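6-phospho-beta-d glycosidase (PDB 5FOO) hydrolyses 6-phospho-beta-glucosides, probably by the double-displacement route of glycoside hydrolase family 1, on an eight-stranded beta/alpha barrel. Local coordinates at residues I111-N116 against D155-W160; I219-N224 against D292-N297; I360-S365 against S408-Y413. The protein carries 1 engineered substitution. All coordinates share one frame; numbering follows the deposited sequence.

Contact 1 of 3, residues I111-N116 against D155-W160; sequences IRPVIN and DRVKDW. With EDO (1,2-ethanediol), chain H; EDO (1,2-ethanediol), chain I.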
loop_
_atom_site.group_PDB
_atom_site.type_symbol
_atom_site.label_atom_id
_atom_site.label_comp_id
_atom_site.label_asym_id
_atom_site.label_seq_id
_atom_site.Cartn_x
_atom_site.Cartn_y
_atom_site.Cartn_z
ATOM N N ILE A 111 -5.537 20.016 -4.430
ATOM C CA ILE A 111 -5.390 18.568 -4.275
ATOM C C ILE A 111 -5.457 18.226 -2.798
ATOM O O ILE A 111 -4.687 18.725 -2.002
ATOM C CB ILE A 111 -4.081 18.095 -4.961
ATOM C CG1 ILE A 111 -4.221 18.267 -6.485
ATOM C CG2 ILE A 111 -3.750 16.613 -4.688
ATOM C CD1 ILE A 111 -2.931 18.017 -7.233
ATOM N N ARG A 112 -6.407 17.398 -2.437
ATOM C CA ARG A 112 -6.449 16.831 -1.109
ATOM C C ARG A 112 -5.187 15.926 -0.825
ATOM O O ARG A 112 -4.983 14.939 -1.513
ATOM C CB ARG A 112 -7.691 15.969 -0.983
ATOM C CG ARG A 112 -7.867 15.317 0.410
ATOM C CD ARG A 112 -9.080 14.402 0.413
ATOM N NE ARG A 112 -10.313 15.158 0.394
ATOM C CZ ARG A 112 -10.807 15.850 1.434
ATOM N NH1 ARG A 112 -10.236 15.846 2.633
ATOM N NH2 ARG A 112 -11.928 16.547 1.276
ATOM N N PRO A 113 -4.355 16.297 0.151
ATOM C CA PRO A 113 -3.200 15.471 0.468
ATOM C C PRO A 113 -3.599 14.283 1.352
ATOM O O PRO A 113 -4.263 14.473 2.373
ATOM C CB PRO A 113 -2.295 16.418 1.214
ATOM C CG PRO A 113 -3.253 17.408 1.915
ATOM C CD PRO A 113 -4.406 17.538 0.975
ATOM N N VAL A 114 -3.200 13.075 0.961
ATOM C CA VAL A 114 -3.572 11.847 1.670
ATOM C C VAL A 114 -2.275 11.203 2.099
ATOM O O VAL A 114 -1.450 10.856 1.249
ATOM C CB VAL A 114 -4.338 10.901 0.711
ATOM C CG1 VAL A 114 -4.750 9.560 1.387
ATOM C CG2 VAL A 114 -5.560 11.672 0.174
ATOM N N ILE A 115 -2.053 11.081 3.394
ATOM C CA ILE A 115 -0.677 10.760 3.865
ATOM C C ILE A 115 -0.596 9.440 4.594
ATOM O O ILE A 115 -1.320 9.223 5.567
ATOM C CB ILE A 115 -0.143 11.894 4.688
ATOM C CG1 ILE A 115 -0.122 13.196 3.843
ATOM C CG2 ILE A 115 1.190 11.566 5.257
ATOM C CD1 ILE A 115 0.858 13.219 2.699
ATOM N N ASN A 116 0.266 8.556 4.059
ATOM C CA ASN A 116 0.592 7.279 4.656
ATOM C C ASN A 116 1.835 7.447 5.483
ATOM O O ASN A 116 2.704 8.179 5.078
ATOM C CB ASN A 116 0.785 6.262 3.539
ATOM C CG ASN A 116 1.263 4.914 4.035
ATOM O OD1 ASN A 116 0.898 4.428 5.138
ATOM N ND2 ASN A 116 2.085 4.311 3.239
ATOM N N ASP A 155 -2.859 20.247 10.811
ATOM C CA ASP A 155 -3.638 21.470 10.584
ATOM C C ASP A 155 -4.047 21.469 9.166
ATOM O O ASP A 155 -5.118 21.985 8.854
ATOM C CB ASP A 155 -2.797 22.751 10.882
ATOM C CG ASP A 155 -1.527 22.837 10.025
ATOM O OD1 ASP A 155 -0.760 21.835 9.883
ATOM O OD2 ASP A 155 -1.312 23.874 9.446
ATOM N N ARG A 156 -3.220 20.861 8.291
ATOM C CA ARG A 156 -3.506 20.851 6.836
ATOM C C ARG A 156 -3.860 19.500 6.230
ATOM O O ARG A 156 -4.654 19.419 5.287
ATOM C CB ARG A 156 -2.346 21.470 6.083
ATOM C CG ARG A 156 -2.271 23.019 6.183
ATOM C CD ARG A 156 -0.847 23.503 5.871
ATOM N NE ARG A 156 0.001 22.949 6.938
ATOM C CZ ARG A 156 1.308 22.637 6.887
ATOM N NH1 ARG A 156 2.029 22.754 5.758
ATOM N NH2 ARG A 156 1.884 22.125 7.992
ATOM N N VAL A 157 -3.235 18.441 6.733
ATOM C CA VAL A 157 -3.625 17.076 6.351
ATOM C C VAL A 157 -4.722 16.552 7.287
ATOM O O VAL A 157 -4.534 16.478 8.520
ATOM C CB VAL A 157 -2.420 16.111 6.464
ATOM C CG1 VAL A 157 -2.835 14.681 6.120
ATOM C CG2 VAL A 157 -1.265 16.599 5.601
ATOM N N LYS A 158 -5.828 16.162 6.675
ATOM C CA LYS A 158 -6.967 15.589 7.364
ATOM C C LYS A 158 -7.222 14.125 7.055
ATOM O O LYS A 158 -8.233 13.562 7.491
ATOM C CB LYS A 158 -8.227 16.383 6.947
ATOM C CG LYS A 158 -8.200 17.877 7.314
ATOM C CD LYS A 158 -7.557 18.211 8.649
ATOM C CE LYS A 158 -7.907 19.628 9.141
ATOM N NZ LYS A 158 -7.249 20.014 10.409
ATOM N N ASP A 159 -6.324 13.507 6.290
ATOM C CA ASP A 159 -6.538 12.165 5.773
ATOM C C ASP A 159 -5.259 11.371 5.927
ATOM O O ASP A 159 -4.299 11.589 5.189
ATOM C CB ASP A 159 -6.923 12.219 4.313
ATOM C CG ASP A 159 -8.317 12.794 4.105
ATOM O OD1 ASP A 159 -9.341 12.092 4.298
ATOM O OD2 ASP A 159 -8.334 13.969 3.683
ATOM N N TRP A 160 -5.266 10.464 6.886
ATOM C CA TRP A 160 -4.084 9.820 7.343
ATOM C C TRP A 160 -4.231 8.275 7.245
ATOM O O TRP A 160 -5.304 7.737 7.492
ATOM C CB TRP A 160 -3.856 10.194 8.801
ATOM C CG TRP A 160 -3.480 11.582 9.059
ATOM C CD1 TRP A 160 -4.326 12.598 9.470
ATOM C CD2 TRP A 160 -2.186 12.152 8.971
ATOM N NE1 TRP A 160 -3.612 13.768 9.635
ATOM C CE2 TRP A 160 -2.291 13.517 9.364
ATOM C CE3 TRP A 160 -0.939 11.670 8.582
ATOM C CZ2 TRP A 160 -1.191 14.377 9.380
ATOM C CZ3 TRP A 160 0.153 12.541 8.632
ATOM C CH2 TRP A 160 0.002 13.876 8.995
HETATM C C1 EDO H . -11.461 14.416 5.140
HETATM O O1 EDO H . -11.661 13.062 4.739
HETATM C C2 EDO H . -11.906 14.638 6.547
HETATM O O2 EDO H . -12.029 13.353 7.102
HETATM C C1 EDO I . -11.300 15.285 -3.169
HETATM O O1 EDO I . -11.141 16.151 -2.058
HETATM C C2 EDO I . -12.675 15.493 -3.804
HETATM O O2 EDO I . -13.640 15.377 -2.762
HETATM O O HOH W 1 -6.248 15.742 3.776
#

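Contact 2 of 3, residues I219-N224 against D292-N297; sequences IGTILN and DYLGLN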
loop_
_atom_site.group_PDB
_atom_site.type_symbol
_atom_site.label_atom_id
_atom_site.label_comp_id
_atom_site.label_asym_id
_atom_site.label_seq_id
_atom_site.Cartn_x
_atom_site.Cartn_y
_atom_site.Cartn_z
ATOM N N ILE A 219 -8.477 8.744 10.099
ATOM C CA ILE A 219 -7.313 7.915 10.125
ATOM C C ILE A 219 -7.692 6.495 9.909
ATOM O O ILE A 219 -8.707 6.037 10.415
ATOM C CB ILE A 219 -6.491 8.061 11.395
ATOM C CG1 ILE A 219 -5.190 7.268 11.255
ATOM C CG2 ILE A 219 -7.288 7.712 12.652
ATOM C CD1 ILE A 219 -4.130 7.764 12.154
ATOM N N GLY A 220 -6.917 5.837 9.041
ATOM C CA GLY A 220 -7.171 4.471 8.698
ATOM C C GLY A 220 -5.897 3.751 8.413
ATOM O O GLY A 220 -4.830 4.117 8.924
ATOM N N THR A 221 -6.029 2.662 7.657
ATOM C CA THR A 221 -4.866 1.898 7.202
ATOM C C THR A 221 -5.163 1.422 5.795
ATOM O O THR A 221 -6.290 1.547 5.347
ATOM C CB THR A 221 -4.493 0.780 8.205
ATOM O OG1 THR A 221 -3.192 0.278 7.879
ATOM C CG2 THR A 221 -5.542 -0.373 8.178
ATOM N N ILE A 222 -4.142 0.961 5.065
ATOM C CA ILE A 222 -4.298 0.499 3.692
ATOM C C ILE A 222 -4.019 -0.989 3.662
ATOM O O ILE A 222 -2.899 -1.438 3.942
ATOM C CB ILE A 222 -3.382 1.274 2.727
ATOM C CG1 ILE A 222 -3.702 2.779 2.722
ATOM C CG2 ILE A 222 -3.489 0.737 1.310
ATOM C CD1 ILE A 222 -2.551 3.621 2.220
ATOM N N LEU A 223 -5.027 -1.744 3.298
ATOM C CA LEU A 223 -5.009 -3.186 3.401
ATOM C C LEU A 223 -5.342 -3.821 2.058
ATOM O O LEU A 223 -5.569 -3.103 1.113
ATOM C CB LEU A 223 -5.957 -3.676 4.484
ATOM C CG LEU A 223 -5.734 -3.158 5.882
ATOM C CD1 LEU A 223 -6.734 -3.779 6.824
ATOM C CD2 LEU A 223 -4.328 -3.402 6.399
ATOM N N ASN A 224 -5.242 -5.159 1.969
ATOM C CA ASN A 224 -5.708 -5.979 0.810
ATOM C C ASN A 224 -6.950 -6.748 1.217
ATOM O O ASN A 224 -7.032 -7.373 2.313
ATOM C CB ASN A 224 -4.651 -6.974 0.386
ATOM C CG ASN A 224 -3.684 -6.414 -0.682
ATOM O OD1 ASN A 224 -3.956 -6.513 -1.906
ATOM N ND2 ASN A 224 -2.513 -5.884 -0.231
ATOM N N ASP A 292 -11.242 4.808 10.999
ATOM C CA ASP A 292 -12.462 5.582 10.497
ATOM C C ASP A 292 -12.845 5.096 9.118
ATOM O O ASP A 292 -14.003 5.106 8.710
ATOM C CB ASP A 292 -12.095 7.063 10.385
ATOM C CG ASP A 292 -11.738 7.634 11.704
ATOM O OD1 ASP A 292 -12.577 7.384 12.561
ATOM O OD2 ASP A 292 -10.679 8.287 11.944
ATOM N N TYR A 293 -11.838 4.656 8.377
ATOM C CA TYR A 293 -12.004 4.260 7.003
ATOM C C TYR A 293 -10.791 3.444 6.521
ATOM O O TYR A 293 -9.801 3.300 7.257
ATOM C CB TYR A 293 -12.272 5.486 6.113
ATOM C CG TYR A 293 -11.275 6.582 6.006
ATOM C CD1 TYR A 293 -10.041 6.546 6.597
ATOM C CD2 TYR A 293 -11.582 7.704 5.218
ATOM C CE1 TYR A 293 -9.143 7.560 6.455
ATOM C CE2 TYR A 293 -10.696 8.747 5.084
ATOM C CZ TYR A 293 -9.458 8.641 5.662
ATOM O OH TYR A 293 -8.563 9.668 5.533
ATOM N N LEU A 294 -10.889 2.877 5.329
ATOM C CA LEU A 294 -9.805 2.037 4.795
ATOM C C LEU A 294 -9.432 2.446 3.418
ATOM O O LEU A 294 -10.280 2.903 2.615
ATOM C CB LEU A 294 -10.209 0.585 4.703
ATOM C CG LEU A 294 -10.317 -0.152 6.036
ATOM C CD1 LEU A 294 -11.066 -1.447 5.786
ATOM C CD2 LEU A 294 -8.998 -0.387 6.755
ATOM N N GLY A 295 -8.170 2.226 3.117
ATOM C CA GLY A 295 -7.793 2.049 1.731
ATOM C C GLY A 295 -7.651 0.575 1.467
ATOM O O GLY A 295 -7.116 -0.176 2.318
ATOM N N LEU A 296 -8.155 0.158 0.321
ATOM C CA LEU A 296 -8.070 -1.208 -0.117
ATOM C C LEU A 296 -7.351 -1.245 -1.440
ATOM O O LEU A 296 -7.743 -0.554 -2.355
ATOM C CB LEU A 296 -9.441 -1.845 -0.274
ATOM C CG LEU A 296 -10.152 -1.952 1.056
ATOM C CD1 LEU A 296 -11.458 -2.677 0.832
ATOM C CD2 LEU A 296 -9.342 -2.688 2.123
ATOM N N ASN A 297 -6.263 -2.008 -1.500
ATOM C CA ASN A 297 -5.426 -2.137 -2.695
ATOM C C ASN A 297 -5.846 -3.346 -3.492
ATOM O O ASN A 297 -6.107 -4.416 -2.938
ATOM C CB ASN A 297 -3.921 -2.240 -2.382
ATOM C CG ASN A 297 -3.336 -0.966 -1.765
ATOM O OD1 ASN A 297 -3.879 0.144 -1.863
ATOM N ND2 ASN A 297 -2.220 -1.126 -1.119
#

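Contact 3 of 3, residues I360-S365 against S408-Y413; sequences IPWFLS and SNCFGY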
loop_
_atom_site.group_PDB
_atom_site.type_symbol
_atom_site.label_atom_id
_atom_site.label_comp_id
_atom_site.label_asym_id
_atom_site.label_seq_id
_atom_site.Cartn_x
_atom_site.Cartn_y
_atom_site.Cartn_z
ATOM N N ILE A 360 -18.355 0.222 6.332
ATOM C CA ILE A 360 -17.616 1.432 6.609
ATOM C C ILE A 360 -17.000 2.115 5.339
ATOM O O ILE A 360 -16.837 1.492 4.274
ATOM C CB ILE A 360 -16.478 1.240 7.607
ATOM C CG1 ILE A 360 -15.437 0.268 7.101
ATOM C CG2 ILE A 360 -16.997 0.822 8.986
ATOM C CD1 ILE A 360 -14.147 0.467 7.854
ATOM N N PRO A 361 -16.607 3.385 5.476
ATOM C CA PRO A 361 -16.042 3.984 4.249
ATOM C C PRO A 361 -14.704 3.393 3.818
ATOM O O PRO A 361 -13.850 3.083 4.665
ATOM C CB PRO A 361 -15.928 5.483 4.582
ATOM C CG PRO A 361 -16.745 5.684 5.850
ATOM C CD PRO A 361 -16.813 4.369 6.558
ATOM N N TRP A 362 -14.527 3.272 2.503
ATOM C CA TRP A 362 -13.259 2.787 1.943
ATOM C C TRP A 362 -13.072 3.354 0.555
ATOM O O TRP A 362 -14.045 3.745 -0.081
ATOM C CB TRP A 362 -13.264 1.243 1.920
ATOM C CG TRP A 362 -14.263 0.669 0.954
ATOM C CD1 TRP A 362 -15.608 0.508 1.179
ATOM C CD2 TRP A 362 -14.021 0.181 -0.376
ATOM N NE1 TRP A 362 -16.210 -0.039 0.073
ATOM C CE2 TRP A 362 -15.267 -0.252 -0.894
ATOM C CE3 TRP A 362 -12.879 0.070 -1.188
ATOM C CZ2 TRP A 362 -15.402 -0.785 -2.181
ATOM C CZ3 TRP A 362 -13.013 -0.454 -2.461
ATOM C CH2 TRP A 362 -14.268 -0.883 -2.941
ATOM N N PHE A 363 -11.829 3.446 0.107
ATOM C CA PHE A 363 -11.522 3.716 -1.301
ATOM C C PHE A 363 -10.484 2.749 -1.916
ATOM O O PHE A 363 -9.692 2.126 -1.215
ATOM C CB PHE A 363 -11.077 5.149 -1.497
ATOM C CG PHE A 363 -9.666 5.437 -1.107
ATOM C CD1 PHE A 363 -9.239 5.305 0.196
ATOM C CD2 PHE A 363 -8.741 5.928 -2.064
ATOM C CE1 PHE A 363 -7.953 5.650 0.528
ATOM C CE2 PHE A 363 -7.457 6.237 -1.715
ATOM C CZ PHE A 363 -7.072 6.127 -0.405
ATOM N N LEU A 364 -10.514 2.619 -3.230
ATOM C CA LEU A 364 -9.603 1.717 -3.903
ATOM C C LEU A 364 -8.337 2.490 -4.065
ATOM O O LEU A 364 -8.221 3.355 -4.942
ATOM C CB LEU A 364 -10.161 1.282 -5.230
ATOM C CG LEU A 364 -9.367 0.253 -6.046
ATOM C CD1 LEU A 364 -9.023 -0.959 -5.218
ATOM C CD2 LEU A 364 -10.213 -0.182 -7.234
ATOM N N SER A 365 -7.371 2.165 -3.220
ATOM C CA SER A 365 -6.229 3.034 -2.948
ATOM C C SER A 365 -5.015 2.776 -3.815
ATOM O O SER A 365 -4.048 3.597 -3.792
ATOM C CB SER A 365 -5.857 2.942 -1.443
ATOM O OG SER A 365 -5.973 1.583 -0.996
ATOM N N SER A 408 -22.078 -0.561 -1.972
ATOM C CA SER A 408 -20.802 -0.448 -1.263
ATOM C C SER A 408 -20.392 1.015 -1.033
ATOM O O SER A 408 -20.385 1.841 -1.961
ATOM C CB SER A 408 -19.657 -1.190 -1.976
ATOM O OG SER A 408 -18.566 -1.349 -1.076
ATOM N N ASN A 409 -19.933 1.302 0.164
ATOM C CA ASN A 409 -19.573 2.644 0.550
ATOM C C ASN A 409 -18.122 3.017 0.154
ATOM O O ASN A 409 -17.264 3.304 0.994
ATOM C CB ASN A 409 -19.812 2.698 2.045
ATOM C CG ASN A 409 -19.750 4.086 2.646
ATOM O OD1 ASN A 409 -19.809 5.069 1.992
ATOM N ND2 ASN A 409 -19.601 4.127 3.940
ATOM N N CYS A 410 -17.887 3.083 -1.141
ATOM C CA CYS A 410 -16.610 3.509 -1.729
ATOM C C CYS A 410 -16.583 5.009 -2.091
ATOM O O CYS A 410 -17.466 5.508 -2.765
ATOM C CB CYS A 410 -16.372 2.676 -2.995
ATOM S SG CYS A 410 -14.814 3.074 -3.763
ATOM N N PHE A 411 -15.566 5.731 -1.676
ATOM C CA PHE A 411 -15.564 7.188 -1.838
ATOM C C PHE A 411 -14.424 7.625 -2.730
ATOM O O PHE A 411 -14.213 8.828 -2.888
ATOM C CB PHE A 411 -15.504 7.893 -0.463
ATOM C CG PHE A 411 -14.260 7.572 0.335
ATOM C CD1 PHE A 411 -13.052 8.234 0.081
ATOM C CD2 PHE A 411 -14.278 6.573 1.314
ATOM C CE1 PHE A 411 -11.889 7.947 0.805
ATOM C CE2 PHE A 411 -13.135 6.316 2.081
ATOM C CZ PHE A 411 -11.935 6.998 1.813
ATOM N N GLY A 412 -13.684 6.694 -3.354
ATOM C CA GLY A 412 -12.564 7.144 -4.220
ATOM C C GLY A 412 -11.767 6.087 -4.972
ATOM O O GLY A 412 -11.918 4.904 -4.694
ATOM N N TYR A 413 -10.914 6.541 -5.903
ATOM C CA TYR A 413 -10.109 5.669 -6.758
ATOM C C TYR A 413 -8.783 6.350 -7.041
ATOM O O TYR A 413 -8.720 7.481 -7.516
ATOM C CB TYR A 413 -10.861 5.437 -8.033
ATOM C CG TYR A 413 -10.139 4.590 -9.045
ATOM C CD1 TYR A 413 -10.034 3.207 -8.906
ATOM C CD2 TYR A 413 -9.561 5.161 -10.138
ATOM C CE1 TYR A 413 -9.400 2.453 -9.861
ATOM C CE2 TYR A 413 -8.938 4.406 -11.076
ATOM C CZ TYR A 413 -8.842 3.067 -10.944
ATOM O OH TYR A 413 -8.160 2.389 -11.940
#

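Contact 1 of 3, residues I111-N116 against D155-W160
Arg112 and Asp159 meet at about a right angle, the guanidinium standing perpendicular to the carboxylate. NH1 of Arg112 donates to the syn lone pair of Asp159 OD2 at 2.9 Å, slightly tilted from the guanidinium plane. A bend at chi3 (-73°) turns the arginine back toward its partner. A water donates to the same OD2 and to Pro113 O while accepting from Lys158 N, bridging 111-116 to 155-160. Further along, the strands run parallel: Ile115 N reaches Asp159 O at 2.9 Å, almost straight. Here the apolar groups take over. Ile115 lies beside Trp160, both pointing the same way, with CG2 of Ile115 3.7 Å from CZ3 of Trp160. Toward Val157 the isoleucine instead crosses at about a right angle, CG1 of Ile115 lying 3.8 Å from CG1 of Val157. That same valine methyl sits over the rim of one indole face, and helix 93-108 packs on Pro113 and Val157. Asp159 OD1 is hydrogen-bonded to Tyr293 OH, and also to a 1,2-ethanediol probably from the crystallisation liquor. With Arg112 and the water at OD2 and Tyr293 at OD1, this buried carboxylate probably stays ionised at the N-terminal end of the barrel strands.

Contact 2 of 3, residues I219-N224 against D292-N297
Ile222 and Gly295 bring the two parallel strands to their tightest point, with CA of Ile222 4.3 Å from CA of Gly295. The missing side chain of Gly295 lets Ile222 CG1 pack close over it, and the glycine amide and carbonyl are both used: N donates to Thr221 O at 3.0 Å, and O accepts from Leu223 N at 2.8 Å. One step on, Asn297 N reaches Leu223 O at 2.9 Å, nearly along the C=O axis. Over this tight middle the CG2 methyl of Ile222 presses on the amide of Asn297, 3.3 Å from OD1 and equally far from ND2 of that residue. With CG1 placed opposite the carbonyl carbon (chi1 -61°), CG2 falls on the side that meets the asparagine. The amide is fixed from beyond the contact, OD1 by Ser365 OG and ND2 by Asn164 OD1.

These are the fifth and sixth strands of the closed beta/alpha barrel, crossing at -30°. Ile222, Tyr293 and Asn297 face its interior. Thr221, Leu223, Leu294 and Leu296 face the surrounding helices: CD2 of Leu294 lies beside CG2 of Thr221 (3.7 Å), and helix 235-258 covers Leu223 and Leu294.

The Asp292 end is more open to solvent yet firmly bonded: Asp292 is bonded twice to Ile219, its N donating to Ile219 O while its OD2 accepts Ile219 N through the anti lone pair, at 2.9 Å; its OD1 goes to Arg208. Next to it CA of Gly220 makes a CA-H...O contact with Tyr293 O, and the tyrosine ring turns its edge to Gly220 N. The other end is loose: the partly exposed Asn224 gives no side-chain bond to Asn297. Its OD1 approaches Asn297 O, another acceptor, and bonds weakly with Thr226 OG1, while ND2 turns to Glu165 of the ligand pocket.

Contact 3 of 3, residues I360-S365 against S408-Y413
Trp362 lays its indole along Ser408, Asn409 and Cys410 of the neighbouring strand. From CB, chi1 of 67° swings CG in between the backbone N and the carbonyl carbon, which brings the ring back across the partner chain. CG of Trp362 passes 4.0 Å from Asn409 O, and CD1 comes closer to that oxygen, at 3.3 Å. NE1 then donates to Ser408 OG at 2.9 Å, the hydroxyl lying in the ring plane; that OG is also bonded to Ala350 O. CE2 and CZ2 run under the CB of Cys410, with CZ2 of Trp362 3.7 Å from it. The sulfur stands over the six-membered ring, with CH2 its nearest ring atom: Cys410 SG is 4.1 Å from the centroid of that Trp362 ring, only 10° off its normal, a sulfur-aromatic contact over the face. Helices 344-356 and 387-405 pack on this side.

The ring of Phe411 lies on the other side, against Phe363: CB of Phe363 sits 3.9 Å over the centroid of the Phe411 ring, and the two rings meet obliquely. Between Trp362-Cys410 and Leu364-Tyr413 the register slips by one residue. The slip is a beta bulge in the pairing of the seventh and eighth parallel strands of the TIM barrel, which run on to the pocket residues Glu366 and Trp416.

All three contacts are seams of one barrel: contact 1 joins its third and fourth strands, contact 2 the fifth and sixth, contact 3 the seventh and eighth. Contacts 1 and 2 have centres 14 Å apart and touch through Asp159 OD1 to Tyr293 OH (2.8 Å) and Trp160 O to Gly220 N (2.9 Å). Contacts 2 and 3, with centres 9 Å apart, join through Leu296 O to Ser365 N (2.9 Å) and Asn297 OD1 to Ser365 OG (2.7 Å). Contacts 1 and 3 do not touch. Contact 2 reaches closest to the bound 6-phosphocyclophellitol, about 5 Å from the Asn297 side chain, against about 11 Å from Leu364 and 13 Å from Val114.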